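Local atomic coordinates of sensory box/response regulator (Mycobacterium smegmatis, PDB entry 5YRP), a protein that belongs to the EAL-domain family of bacterial signalling proteins, which adopt a modified TIM-barrel fold, and holds a magnesium ion in this domain. Residues 6-11 / 61-66; 24-29 / 82-87. All blocks are in the same frame, centred on the assembly; numbering follows the deposited sequence.

Contact 1: 6-11 / 61-66; sequences LVLHYL and LRTACA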
loop_
_atom_site.group_PDB
_atom_site.type_symbol
_atom_site.label_atom_id
_atom_site.label_comp_id
_atom_site.label_asym_id
_atom_site.label_seq_id
_atom_site.Cartn_x
_atom_site.Cartn_y
_atom_site.Cartn_z
ATOM N N LEU A 6 -3.922 12.198 -32.633
ATOM C CA LEU A 6 -4.587 12.034 -31.327
ATOM C C LEU A 6 -5.315 13.304 -30.888
ATOM O O LEU A 6 -5.093 14.387 -31.429
ATOM C CB LEU A 6 -3.589 11.587 -30.243
ATOM C CG LEU A 6 -2.288 12.375 -30.012
ATOM C CD1 LEU A 6 -2.519 13.732 -29.367
ATOM C CD2 LEU A 6 -1.345 11.562 -29.137
ATOM N N VAL A 7 -6.179 13.153 -29.890
ATOM C CA VAL A 7 -6.983 14.258 -29.374
ATOM C C VAL A 7 -7.236 14.058 -27.884
ATOM O O VAL A 7 -7.278 12.926 -27.403
ATOM C CB VAL A 7 -8.323 14.379 -30.135
ATOM C CG1 VAL A 7 -9.174 13.122 -29.966
ATOM C CG2 VAL A 7 -9.092 15.624 -29.707
ATOM N N LEU A 8 -7.396 15.159 -27.159
ATOM C CA LEU A 8 -7.630 15.083 -25.723
ATOM C C LEU A 8 -9.060 14.686 -25.386
ATOM O O LEU A 8 -9.995 14.896 -26.157
ATOM C CB LEU A 8 -7.260 16.388 -25.015
ATOM C CG LEU A 8 -5.778 16.577 -24.669
ATOM C CD1 LEU A 8 -5.571 17.942 -24.032
ATOM C CD2 LEU A 8 -5.240 15.494 -23.744
ATOM N N HIS A 9 -9.188 14.137 -24.186
ATOM C CA HIS A 9 -10.373 13.444 -23.709
ATOM C C HIS A 9 -10.518 13.877 -22.268
ATOM O O HIS A 9 -9.535 13.887 -21.530
ATOM C CB HIS A 9 -10.113 11.935 -23.779
ATOM C CG HIS A 9 -11.342 11.097 -23.930
ATOM N ND1 HIS A 9 -11.342 9.740 -23.685
ATOM C CD2 HIS A 9 -12.603 11.412 -24.310
ATOM C CE1 HIS A 9 -12.548 9.254 -23.915
ATOM N NE2 HIS A 9 -13.335 10.248 -24.290
ATOM N N TYR A 10 -11.716 14.253 -21.850
ATOM C CA TYR A 10 -11.878 14.798 -20.505
ATOM C C TYR A 10 -12.882 14.027 -19.671
ATOM O O TYR A 10 -14.067 13.988 -19.988
ATOM C CB TYR A 10 -12.264 16.261 -20.577
ATOM C CG TYR A 10 -11.202 17.125 -21.186
ATOM C CD1 TYR A 10 -10.207 17.691 -20.394
ATOM C CD2 TYR A 10 -11.186 17.379 -22.553
ATOM C CE1 TYR A 10 -9.223 18.488 -20.945
ATOM C CE2 TYR A 10 -10.206 18.178 -23.115
ATOM C CZ TYR A 10 -9.226 18.730 -22.307
ATOM O OH TYR A 10 -8.247 19.527 -22.859
ATOM N N LEU A 11 -12.380 13.410 -18.606
ATOM C CA LEU A 11 -13.203 12.662 -17.662
ATOM C C LEU A 11 -13.564 13.585 -16.508
ATOM O O LEU A 11 -12.704 13.900 -15.686
ATOM C CB LEU A 11 -12.433 11.442 -17.145
ATOM C CG LEU A 11 -13.042 10.621 -16.003
ATOM C CD1 LEU A 11 -14.484 10.230 -16.297
ATOM C CD2 LEU A 11 -12.201 9.380 -15.750
ATOM N N LEU A 61 -0.057 18.320 -21.274
ATOM C CA LEU A 61 -0.028 19.413 -20.304
ATOM C C LEU A 61 -0.302 20.760 -20.967
ATOM O O LEU A 61 -1.129 21.538 -20.494
ATOM C CB LEU A 61 1.323 19.440 -19.587
ATOM C CG LEU A 61 1.584 20.550 -18.564
ATOM C CD1 LEU A 61 0.450 20.705 -17.565
ATOM C CD2 LEU A 61 2.881 20.268 -17.825
ATOM N N ARG A 62 0.391 21.013 -22.071
ATOM C CA ARG A 62 0.241 22.258 -22.827
ATOM C C ARG A 62 -1.137 22.361 -23.501
ATOM O O ARG A 62 -1.797 23.404 -23.441
ATOM C CB ARG A 62 1.355 22.369 -23.876
ATOM C CG ARG A 62 1.488 23.744 -24.518
ATOM C CD ARG A 62 2.601 23.775 -25.554
ATOM N NE ARG A 62 2.832 25.119 -26.081
ATOM C CZ ARG A 62 3.476 26.094 -25.439
ATOM N NH1 ARG A 62 3.963 25.905 -24.213
ATOM N NH2 ARG A 62 3.632 27.274 -26.028
ATOM N N THR A 63 -1.565 21.273 -24.133
ATOM C CA THR A 63 -2.841 21.244 -24.847
ATOM C C THR A 63 -4.030 21.311 -23.882
ATOM O O THR A 63 -5.029 21.980 -24.157
ATOM C CB THR A 63 -2.960 19.978 -25.718
ATOM O OG1 THR A 63 -1.756 19.805 -26.473
ATOM C CG2 THR A 63 -4.136 20.082 -26.678
ATOM N N ALA A 64 -3.915 20.612 -22.757
ATOM C CA ALA A 64 -4.966 20.603 -21.737
ATOM C C ALA A 64 -5.139 21.993 -21.148
ATOM O O ALA A 64 -6.253 22.501 -21.064
ATOM C CB ALA A 64 -4.636 19.605 -20.639
ATOM N N CYS A 65 -4.023 22.595 -20.746
ATOM C CA CYS A 65 -4.009 23.958 -20.214
ATOM C C CYS A 65 -4.527 24.976 -21.222
ATOM O O CYS A 65 -5.217 25.922 -20.856
ATOM C CB CYS A 65 -2.594 24.339 -19.784
ATOM S SG CYS A 65 -2.023 23.491 -18.294
ATOM N N ALA A 66 -4.185 24.779 -22.489
ATOM C CA ALA A 66 -4.661 25.647 -23.561
ATOM C C ALA A 66 -6.172 25.556 -23.688
ATOM O O ALA A 66 -6.869 26.568 -23.660
ATOM C CB ALA A 66 -4.005 25.270 -24.876
#
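Leu8 and Tyr10 both set CG anti to their carbonyl carbon (chi1 -83° and -64°), and from alternate positions of strand 7-15 they send their side chains together against Thr63 and Ala64 of helix 52-73. This is the strand-to-helix layer of the modified TIM barrel of EAL domains, with the helix lying on the outside of the strands. The axes of the two short segments pass 9.7 Å apart at an angle of 61°. Ala64 suits that spacing, because its lone methyl leaves the helix backbone open to larger neighbours. Leu8 uses this: its CD1 branch rests against the helix turn, 3.9 Å from Ala64 CB and 3.7 Å from Thr63 CG2. Thr63 offers its methyl to the strand, while its OG1 hydrogen-bonds back to Trp59 O one turn earlier in the helix, so one branched residue serves an apolar and a polar neighbour. Tyr10 is long enough to reach the helix backbone at the alanine, and its ring also meets Trp71 edge-to-face further along the helix. Leu82 and Ile84 of strand 81-86 touch Ala64 as well. At the end of the tyrosine side chain, OH comes to 3.6 Å from Ala64 CA.

Contact 2: 24-29 / 82-87; sequences AEALVR and LRINVS. With MG (magnesium ion), chain C.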
loop_
_atom_site.group_PDB
_atom_site.type_symbol
_atom_site.label_atom_id
_atom_site.label_comp_id
_atom_site.label_asym_id
_atom_site.label_seq_id
_atom_site.Cartn_x
_atom_site.Cartn_y
_atom_site.Cartn_z
ATOM N N ALA A 24 -11.873 18.284 -13.902
ATOM C CA ALA A 24 -11.839 17.454 -15.107
ATOM C C ALA A 24 -10.436 16.933 -15.362
ATOM O O ALA A 24 -9.504 17.718 -15.503
ATOM C CB ALA A 24 -12.314 18.248 -16.305
ATOM N N GLU A 25 -10.297 15.611 -15.425
ATOM C CA GLU A 25 -9.010 14.971 -15.697
ATOM C C GLU A 25 -8.795 14.854 -17.197
ATOM O O GLU A 25 -9.575 14.199 -17.888
ATOM C CB GLU A 25 -8.936 13.578 -15.052
ATOM C CG GLU A 25 -7.587 12.873 -15.205
ATOM C CD GLU A 25 -7.575 11.450 -14.656
ATOM O OE1 GLU A 25 -8.647 10.927 -14.306
ATOM O OE2 GLU A 25 -6.487 10.843 -14.570
ATOM N N ALA A 26 -7.736 15.492 -17.688
ATOM C CA ALA A 26 -7.343 15.386 -19.092
ATOM C C ALA A 26 -6.731 14.015 -19.386
ATOM O O ALA A 26 -5.766 13.599 -18.744
ATOM C CB ALA A 26 -6.360 16.489 -19.452
ATOM N N LEU A 27 -7.322 13.321 -20.352
ATOM C CA LEU A 27 -6.830 12.036 -20.839
ATOM C C LEU A 27 -6.739 12.110 -22.355
ATOM O O LEU A 27 -7.330 12.991 -22.965
ATOM C CB LEU A 27 -7.787 10.914 -20.445
ATOM C CG LEU A 27 -8.110 10.785 -18.956
ATOM C CD1 LEU A 27 -9.326 9.895 -18.743
ATOM C CD2 LEU A 27 -6.909 10.245 -18.202
ATOM N N VAL A 28 -5.997 11.196 -22.966
ATOM C CA VAL A 28 -5.938 11.147 -24.429
ATOM C C VAL A 28 -6.800 9.994 -24.934
ATOM O O VAL A 28 -6.773 8.895 -24.384
ATOM C CB VAL A 28 -4.494 11.056 -24.976
ATOM C CG1 VAL A 28 -3.666 12.246 -24.520
ATOM C CG2 VAL A 28 -3.813 9.781 -24.541
ATOM N N ARG A 29 -7.582 10.268 -25.970
ATOM C CA ARG A 29 -8.467 9.268 -26.554
ATOM C C ARG A 29 -7.687 8.386 -27.525
ATOM O O ARG A 29 -6.890 8.881 -28.328
ATOM C CB ARG A 29 -9.639 9.943 -27.268
ATOM C CG ARG A 29 -10.695 8.977 -27.785
ATOM C CD ARG A 29 -11.794 9.700 -28.548
ATOM N NE ARG A 29 -12.788 10.306 -27.666
ATOM C CZ ARG A 29 -13.864 10.970 -28.084
ATOM N NH1 ARG A 29 -14.096 11.132 -29.385
ATOM N NH2 ARG A 29 -14.714 11.479 -27.200
ATOM N N LEU A 82 -8.075 21.442 -13.087
ATOM C CA LEU A 82 -7.718 20.632 -14.249
ATOM C C LEU A 82 -6.676 19.591 -13.842
ATOM O O LEU A 82 -5.538 19.938 -13.526
ATOM C CB LEU A 82 -7.166 21.513 -15.369
ATOM C CG LEU A 82 -6.770 20.787 -16.658
ATOM C CD1 LEU A 82 -7.995 20.369 -17.456
ATOM C CD2 LEU A 82 -5.867 21.672 -17.498
ATOM N N ARG A 83 -7.072 18.320 -13.853
ATOM C CA ARG A 83 -6.177 17.231 -13.472
ATOM C C ARG A 83 -5.462 16.650 -14.684
ATOM O O ARG A 83 -6.098 16.267 -15.661
ATOM C CB ARG A 83 -6.941 16.130 -12.738
ATOM C CG ARG A 83 -7.522 16.586 -11.410
ATOM C CD ARG A 83 -7.732 15.448 -10.421
ATOM N NE ARG A 83 -7.615 15.945 -9.051
ATOM C CZ ARG A 83 -8.553 16.634 -8.402
ATOM N NH1 ARG A 83 -9.714 16.917 -8.980
ATOM N NH2 ARG A 83 -8.327 17.044 -7.161
ATOM N N ILE A 84 -4.135 16.591 -14.607
ATOM C CA ILE A 84 -3.304 16.076 -15.692
ATOM C C ILE A 84 -2.369 15.009 -15.155
ATOM O O ILE A 84 -1.681 15.225 -14.162
ATOM C CB ILE A 84 -2.477 17.204 -16.332
ATOM C CG1 ILE A 84 -3.408 18.199 -17.030
ATOM C CG2 ILE A 84 -1.468 16.646 -17.330
ATOM C CD1 ILE A 84 -2.887 19.613 -17.030
ATOM N N ASN A 85 -2.345 13.860 -15.824
ATOM C CA ASN A 85 -1.473 12.762 -15.430
ATOM C C ASN A 85 -0.042 13.055 -15.826
ATOM O O ASN A 85 0.240 13.312 -16.995
ATOM C CB ASN A 85 -1.927 11.458 -16.073
ATOM C CG ASN A 85 -3.246 10.974 -15.518
ATOM O OD1 ASN A 85 -3.347 10.635 -14.340
ATOM N ND2 ASN A 85 -4.267 10.943 -16.362
ATOM N N VAL A 86 0.852 13.027 -14.844
ATOM C CA VAL A 86 2.273 13.256 -15.086
ATOM C C VAL A 86 3.047 11.945 -14.955
ATOM O O VAL A 86 2.941 11.242 -13.951
ATOM C CB VAL A 86 2.839 14.324 -14.137
ATOM C CG1 VAL A 86 4.329 14.512 -14.355
ATOM C CG2 VAL A 86 2.127 15.644 -14.361
ATOM N N SER A 87 3.807 11.633 -16.000
ATOM C CA SER A 87 4.664 10.450 -16.063
ATOM C C SER A 87 5.887 10.632 -15.154
ATOM O O SER A 87 6.270 11.767 -14.860
ATOM C CB SER A 87 5.100 10.228 -17.523
ATOM O OG SER A 87 5.771 8.997 -17.728
HETATM MG MG MG C . -5.317 9.191 -13.251
#
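Arg83 O receives Ala26 N in a 2.7 Å hydrogen bond that runs nearly along the C=O axis, and CA of Glu25 makes a CA-H...O contact with the same oxygen. Arg83 also donates, its N lying 3.0 Å from Ala24 O. One residue thus bonds to the two that flank Glu25, the pattern of parallel neighbours in a beta-sheet, here strands 21-29 and 81-86 of the TIM-type barrel of EAL domains. Farther along, the segments diverge, their axes being 37° apart.

Side chains alternate between the two faces. Ala24, Ala26, Leu82 and Ile84 point to the apolar face covered by helix 52-73, where Ala26 CB meets Ile84 CG1 at 4.2 Å; the small side chain of Ala26 leaves room for Ala64 of that helix and for Tyr10. Glu25 and Arg83 point to the other face, their CB atoms 4.0 Å apart. Beyond CB they part: the guanidinium group of Arg83 leads away to a salt bridge with Glu13.

Glu25 holds CG anti to its backbone N (chi1 -176°) and continues extended, which carries OE2 to 2.4 Å from the magnesium ion. The pairing at Arg83 is consistent with holding Glu25 in place, while Asn85 reaches back to the same site from where the strands part, its side chain crossing that of Glu25 at about a right angle with the amide and carboxylate planes 57° apart. CD2 of Leu27 packs against this amide. Glu117 and Asp147 complete the metal site. Carboxylates and a neutral amide, all oxygen-bearing, suit a hard divalent cation, whose charge probably offsets the crowding of three acids.

The centres of contacts 1 and 2 lie only 7 Å apart, and their segments alternate along the chain in the order 6-11, 24-29, 61-66, 82-87. Strands 7-15 and 21-29 are antiparallel neighbours, probably hydrogen-bonded through His9 N to Leu27 O and Leu11 O to Glu25 N. Helix 52-73 then links strand 21-29 to its parallel neighbour 81-86, a beta-alpha-beta crossover. The helix of contact 1 therefore covers the apolar face of the strand pair in contact 2, with Ala64 resting on Ala26. Both contacts belong to one stretch of the barrel wall: contact 1 joins it to the outer helix, and contact 2 joins two of its strands and carries part of the magnesium site on the face turned from that helix.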